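Local coordinates for protein phosphorylated carbohydrates phosphatase TM_1254 (Thermotoga maritima msb8, PDB 3KBB) that removes phosphate from sugar phosphates such as erythrose 4-phosphate, fructose 6-phosphate and mannose 6-phosphate with the help of a divalent metal ion, at residues Val89-Lys97 / Leu121-Val129. Numbering follows the deposited sequence. Where two conformers were deposited one is given.
Sequences VREALEFVK and LDLEKYFDV
Arg90, in the first turn of helix 89-98, reaches across to the Schellman motif that ends helix 111-120, where Asp122 has positive phi. The contact lies on one flank of the Rossmann-like HAD core and ties helix 89-98 to the loop that leads from helix 111-120 into edge strand 129-131. From CB, with CG anti to the backbone N (chi1 -172°), the Arg90 chain runs straight out. CG lies 3.4 Å from Tyr126 OH, CD passes the same hydroxyl, and a bend at chi3 swings the guanidinium onto the helix end. NE pairs with Glu85. NH1 donates both to Tyr126 OH and to Asp122 O, the latter at 3.0 Å and from above the carbonyl plane. NH2 meets Leu121 O at 2.8 Å, nearly in line with its C=O (170°), and one guanidinium face rests against Leu123 CD2. Replacing Arg90 by a leucine would probably leave the Leu121 and Asp122 carbonyls without these donors and Glu85 without its cationic partner. Lys125 NZ, although 4.3 Å from Arg90 NH1, makes the close salt bridge to Asp122 OD2, to which NH1 adds only a long one.

One turn on, Leu93 CB sits over a face of the Tyr126 ring, 4.3 Å from its centroid and 22° off the normal, a CH-pi contact; Leu93 CD2 touches Phe127 CZ. A water bridges Glu94 OE2 and Tyr126 OH. At the far end, Lys97 NZ forms a salt bridge with Asp128, its hydrogen bond meeting OD2 on the syn lone pair at 2.8 Å, an oxygen that also accepts a hydrogen bond from Leu103 N.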
ATOM      1  N   VAL A  89       4.761   0.613  13.280  1.00 23.42           N
ATOM      2  CA  VAL A  89       3.369   0.483  12.846  1.00 24.32           C
ATOM      3  C   VAL A  89       2.547  -0.467  13.762  1.00 23.50           C
ATOM      4  O   VAL A  89       1.389  -0.177  14.116  1.00 23.03           O
ATOM      5  CB  VAL A  89       3.306   0.091  11.347  1.00 24.99           C
ATOM      6  CG1 VAL A  89       1.907  -0.306  10.964  1.00 28.43           C
ATOM      7  CG2 VAL A  89       3.802   1.253  10.526  1.00 25.06           C
ATOM      8  N   ARG A  90       3.143  -1.580  14.167  1.00 23.46           N
ATOM      9  CA  ARG A  90       2.445  -2.468  15.101  1.00 23.53           C
ATOM     10  C   ARG A  90       2.038  -1.732  16.382  1.00 23.89           C
ATOM     11  O   ARG A  90       0.900  -1.872  16.840  1.00 23.50           O
ATOM     12  CB  ARG A  90       3.264  -3.728  15.368  1.00 23.94           C
ATOM     13  CG  ARG A  90       2.529  -4.784  16.170  1.00 23.36           C
ATOM     14  CD  ARG A  90       3.406  -6.006  16.377  1.00 25.49           C
ATOM     15  NE  ARG A  90       3.782  -6.611  15.097  1.00 25.68           N
ATOM     16  CZ  ARG A  90       3.037  -7.529  14.471  1.00 24.76           C
ATOM     17  NH1 ARG A  90       1.882  -7.935  14.992  1.00 22.69           N
ATOM     18  NH2 ARG A  90       3.441  -8.015  13.314  1.00 22.99           N
ATOM     19  N   GLU A  91       2.936  -0.894  16.923  1.00 24.74           N
ATOM     20  CA  GLU A  91       2.688  -0.173  18.183  1.00 25.87           C
ATOM     21  C   GLU A  91       1.529   0.812  17.988  1.00 24.30           C
ATOM     22  O   GLU A  91       0.739   1.086  18.900  1.00 23.14           O
ATOM     23  CB  GLU A  91       3.969   0.582  18.618  1.00 26.83           C
ATOM     24  CG  GLU A  91       4.286   0.464  20.119  1.00 32.50           C
ATOM     25  CD  GLU A  91       5.537   1.251  20.586  1.00 31.23           C
ATOM     26  OE1 GLU A  91       6.559   1.270  19.854  1.00 37.50           O
ATOM     27  OE2 GLU A  91       5.489   1.823  21.717  1.00 40.66           O
ATOM     28  N   ALA A  92       1.458   1.377  16.787  1.00 22.97           N
ATOM     29  CA  ALA A  92       0.407   2.300  16.432  1.00 21.72           C
ATOM     30  C   ALA A  92      -0.926   1.579  16.353  1.00 20.93           C
ATOM     31  O   ALA A  92      -1.916   2.082  16.877  1.00 19.39           O
ATOM     32  CB  ALA A  92       0.722   2.960  15.105  1.00 22.42           C
ATOM     33  N   LEU A  93      -0.952   0.403  15.719  1.00 20.76           N
ATOM     34  CA  LEU A  93      -2.200  -0.386  15.657  1.00 20.67           C
ATOM     35  C   LEU A  93      -2.636  -0.820  17.063  1.00 21.54           C
ATOM     36  O   LEU A  93      -3.822  -0.716  17.430  1.00 20.96           O
ATOM     37  CB  LEU A  93      -2.032  -1.612  14.757  1.00 20.98           C
ATOM     38  CG  LEU A  93      -1.660  -1.334  13.288  1.00 18.83           C
ATOM     39  CD1 LEU A  93      -1.505  -2.664  12.570  1.00 20.34           C
ATOM     40  CD2 LEU A  93      -2.752  -0.534  12.670  1.00 21.52           C
ATOM     41  N   GLU A  94      -1.661  -1.294  17.836  1.00 22.05           N
ATOM     42  CA  GLU A  94      -1.933  -1.651  19.244  1.00 23.53           C
ATOM     43  C   GLU A  94      -2.505  -0.461  20.025  1.00 23.33           C
ATOM     44  O   GLU A  94      -3.448  -0.613  20.804  1.00 23.86           O
ATOM     45  CB  GLU A  94      -0.658  -2.195  19.884  1.00 23.39           C
ATOM     46  CG  GLU A  94      -0.296  -3.585  19.438  1.00 27.83           C
ATOM     47  CD  GLU A  94       1.058  -4.017  19.954  1.00 33.47           C
ATOM     48  OE1 GLU A  94       1.823  -3.141  20.446  1.00 36.07           O
ATOM     49  OE2 GLU A  94       1.375  -5.227  19.846  1.00 36.14           O
ATOM     50  N   PHE A  95      -1.958   0.735  19.807  1.00 21.87           N
ATOM     51  CA  PHE A  95      -2.453   1.907  20.502  1.00 22.00           C
ATOM     52  C   PHE A  95      -3.917   2.234  20.180  1.00 21.55           C
ATOM     53  O   PHE A  95      -4.717   2.509  21.095  1.00 21.32           O
ATOM     54  CB  PHE A  95      -1.532   3.137  20.253  1.00 22.27           C
ATOM     55  CG  PHE A  95      -1.969   4.373  20.995  1.00 23.97           C
ATOM     56  CD1 PHE A  95      -1.774   4.476  22.383  1.00 24.81           C
ATOM     57  CD2 PHE A  95      -2.588   5.423  20.323  1.00 22.73           C
ATOM     58  CE1 PHE A  95      -2.197   5.634  23.063  1.00 24.55           C
ATOM     59  CE2 PHE A  95      -3.006   6.571  20.975  1.00 24.05           C
ATOM     60  CZ  PHE A  95      -2.809   6.669  22.380  1.00 24.68           C
ATOM     61  N   VAL A  96      -4.285   2.235  18.891  1.00 20.24           N
ATOM     62  CA  VAL A  96      -5.691   2.493  18.542  1.00 20.09           C
ATOM     63  C   VAL A  96      -6.611   1.489  19.254  1.00 20.54           C
ATOM     64  O   VAL A  96      -7.663   1.882  19.786  1.00 20.81           O
ATOM     65  CB  VAL A  96      -5.959   2.404  17.003  1.00 20.47           C
ATOM     66  CG1 VAL A  96      -7.413   2.699  16.719  1.00 19.18           C
ATOM     67  CG2 VAL A  96      -5.028   3.425  16.272  1.00 20.31           C
ATOM     68  N   LYS A  97      -6.228   0.218  19.254  1.00 21.27           N
ATOM     69  CA  LYS A  97      -7.070  -0.800  19.911  1.00 23.68           C
ATOM     70  C   LYS A  97      -7.152  -0.533  21.419  1.00 24.33           C
ATOM     71  O   LYS A  97      -8.231  -0.661  22.026  1.00 23.54           O
ATOM     72  CB  LYS A  97      -6.622  -2.232  19.610  1.00 25.23           C
ATOM     73  CG  LYS A  97      -6.897  -2.662  18.141  1.00 25.97           C
ATOM     74  CD  LYS A  97      -8.228  -2.105  17.568  1.00 27.96           C
ATOM     75  CE  LYS A  97      -9.513  -2.680  18.223  1.00 31.20           C
ATOM     76  NZ  LYS A  97     -10.756  -1.929  17.803  1.00 27.69           N
ATOM     77  N   LEU A 121       2.521 -11.313   7.967  1.00 26.00           N
ATOM     78  CA  LEU A 121       3.116 -10.320   8.869  1.00 25.95           C
ATOM     79  C   LEU A 121       2.385 -10.248  10.200  1.00 24.79           C
ATOM     80  O   LEU A 121       2.759  -9.469  11.058  1.00 25.88           O
ATOM     81  CB  LEU A 121       3.182  -8.935   8.205  1.00 25.93           C
ATOM     82  CG  LEU A 121       4.075  -8.819   6.962  1.00 27.31           C
ATOM     83  CD1 LEU A 121       3.993  -7.400   6.427  1.00 28.68           C
ATOM     84  CD2 LEU A 121       5.514  -9.203   7.269  1.00 29.99           C
ATOM     85  N   ASP A 122       1.359 -11.079  10.365  1.00 23.88           N
ATOM     86  CA  ASP A 122       0.525 -11.075  11.571  1.00 24.05           C
ATOM     87  C   ASP A 122      -0.030  -9.677  11.925  1.00 24.06           C
ATOM     88  O   ASP A 122       0.014  -9.256  13.078  1.00 22.94           O
ATOM     89  CB  ASP A 122       1.287 -11.683  12.771  1.00 25.36           C
ATOM     90  CG  ASP A 122       0.389 -11.954  13.945  1.00 25.89           C
ATOM     91  OD1 ASP A 122      -0.795 -12.291  13.734  1.00 28.37           O
ATOM     92  OD2 ASP A 122       0.841 -11.793  15.104  1.00 32.42           O
ATOM     93  N   LEU A 123      -0.522  -8.958  10.912  1.00 22.84           N
ATOM     94  CA  LEU A 123      -1.118  -7.614  11.104  1.00 23.40           C
ATOM     95  C   LEU A 123      -2.615  -7.666  10.872  1.00 22.89           C
ATOM     96  O   LEU A 123      -3.333  -6.728  11.182  1.00 23.62           O
ATOM     97  CB  LEU A 123      -0.475  -6.585  10.154  1.00 23.10           C
ATOM     98  CG  LEU A 123       1.017  -6.255  10.272  1.00 24.23           C
ATOM     99  CD1 LEU A 123       1.471  -5.285   9.134  1.00 25.77           C
ATOM    100  CD2 LEU A 123       1.317  -5.668  11.618  1.00 24.16           C
ATOM    101  N   GLU A 124      -3.101  -8.808  10.370  1.00 22.77           N
ATOM    102  CA  GLU A 124      -4.505  -8.945  10.052  0.50 22.96           C
ATOM    103  C   GLU A 124      -5.408  -8.904  11.291  1.00 22.31           C
ATOM    104  O   GLU A 124      -6.502  -8.370  11.265  1.00 22.55           O
ATOM    105  CB  GLU A 124      -4.675 -10.252   9.309  0.50 23.57           C
ATOM    106  CG  GLU A 124      -5.809 -10.298   8.367  0.50 23.38           C
ATOM    107  CD  GLU A 124      -5.881 -11.657   7.773  0.50 24.14           C
ATOM    108  OE1 GLU A 124      -5.024 -11.951   6.909  0.50 24.62           O
ATOM    109  OE2 GLU A 124      -6.758 -12.439   8.218  0.50 25.42           O
ATOM    110  N   LYS A 125      -4.927  -9.446  12.407  1.00 22.17           N
ATOM    111  CA  LYS A 125      -5.732  -9.530  13.617  1.00 23.23           C
ATOM    112  C   LYS A 125      -6.189  -8.202  14.242  1.00 23.31           C
ATOM    113  O   LYS A 125      -7.169  -8.156  15.020  1.00 24.37           O
ATOM    114  CB  LYS A 125      -4.949 -10.339  14.659  1.00 23.26           C
ATOM    115  CG  LYS A 125      -3.636  -9.682  15.066  1.00 24.20           C
ATOM    116  CD  LYS A 125      -2.864 -10.522  16.083  1.00 24.85           C
ATOM    117  CE  LYS A 125      -1.611  -9.786  16.451  1.00 26.90           C
ATOM    118  NZ  LYS A 125      -0.628 -10.610  17.216  1.00 27.02           N
ATOM    119  N   TYR A 126      -5.511  -7.100  13.920  1.00 20.99           N
ATOM    120  CA  TYR A 126      -5.915  -5.807  14.480  1.00 21.22           C
ATOM    121  C   TYR A 126      -7.192  -5.155  13.961  1.00 20.94           C
ATOM    122  O   TYR A 126      -7.820  -4.300  14.636  1.00 21.23           O
ATOM    123  CB  TYR A 126      -4.756  -4.798  14.383  1.00 21.14           C
ATOM    124  CG  TYR A 126      -3.513  -5.287  15.046  1.00 21.52           C
ATOM    125  CD1 TYR A 126      -3.403  -5.247  16.438  1.00 20.94           C
ATOM    126  CD2 TYR A 126      -2.473  -5.842  14.305  1.00 21.91           C
ATOM    127  CE1 TYR A 126      -2.262  -5.714  17.058  1.00 22.97           C
ATOM    128  CE2 TYR A 126      -1.298  -6.329  14.944  1.00 21.48           C
ATOM    129  CZ  TYR A 126      -1.230  -6.239  16.330  1.00 24.31           C
ATOM    130  OH  TYR A 126      -0.117  -6.692  16.994  1.00 24.82           O
ATOM    131  N   PHE A 127      -7.540  -5.462  12.721  1.00 18.63           N
ATOM    132  CA  PHE A 127      -8.553  -4.680  12.042  1.00 18.64           C
ATOM    133  C   PHE A 127      -9.972  -5.135  12.295  1.00 19.57           C
ATOM    134  O   PHE A 127     -10.244  -6.334  12.322  1.00 20.72           O
ATOM    135  CB  PHE A 127      -8.222  -4.680  10.550  1.00 18.22           C
ATOM    136  CG  PHE A 127      -6.941  -3.928  10.257  1.00 15.00           C
ATOM    137  CD1 PHE A 127      -6.966  -2.542  10.226  1.00 17.72           C
ATOM    138  CD2 PHE A 127      -5.747  -4.596  10.133  1.00 15.11           C
ATOM    139  CE1 PHE A 127      -5.812  -1.826  10.018  1.00 18.92           C
ATOM    140  CE2 PHE A 127      -4.563  -3.917   9.882  1.00 18.54           C
ATOM    141  CZ  PHE A 127      -4.591  -2.498   9.865  1.00 17.65           C
ATOM    142  N   ASP A 128     -10.856  -4.165  12.456  1.00 19.28           N
ATOM    143  CA  ASP A 128     -12.283  -4.359  12.579  1.00 19.09           C
ATOM    144  C   ASP A 128     -12.950  -4.365  11.200  1.00 19.94           C
ATOM    145  O   ASP A 128     -13.916  -5.112  10.947  1.00 20.45           O
ATOM    146  CB  ASP A 128     -12.814  -3.198  13.388  1.00 18.96           C
ATOM    147  CG  ASP A 128     -12.197  -3.162  14.798  1.00 22.75           C
ATOM    148  OD1 ASP A 128     -12.401  -4.134  15.563  1.00 24.61           O
ATOM    149  OD2 ASP A 128     -11.477  -2.189  15.141  1.00 23.72           O
ATOM    150  N   VAL A 129     -12.437  -3.517  10.317  1.00 18.57           N
ATOM    151  CA  VAL A 129     -13.008  -3.367   8.982  1.00 19.15           C
ATOM    152  C   VAL A 129     -11.857  -3.401   7.995  1.00 18.85           C
ATOM    153  O   VAL A 129     -10.834  -2.717   8.199  1.00 18.47           O
ATOM    154  CB  VAL A 129     -13.784  -2.030   8.874  1.00 18.68           C
ATOM    155  CG1 VAL A 129     -14.018  -1.605   7.420  1.00 19.42           C
ATOM    156  CG2 VAL A 129     -15.120  -2.097   9.661  1.00 20.63           C
TER
HETATM  157  O   HOH W   1      -0.400  -7.229  19.469  1.00 48.85           O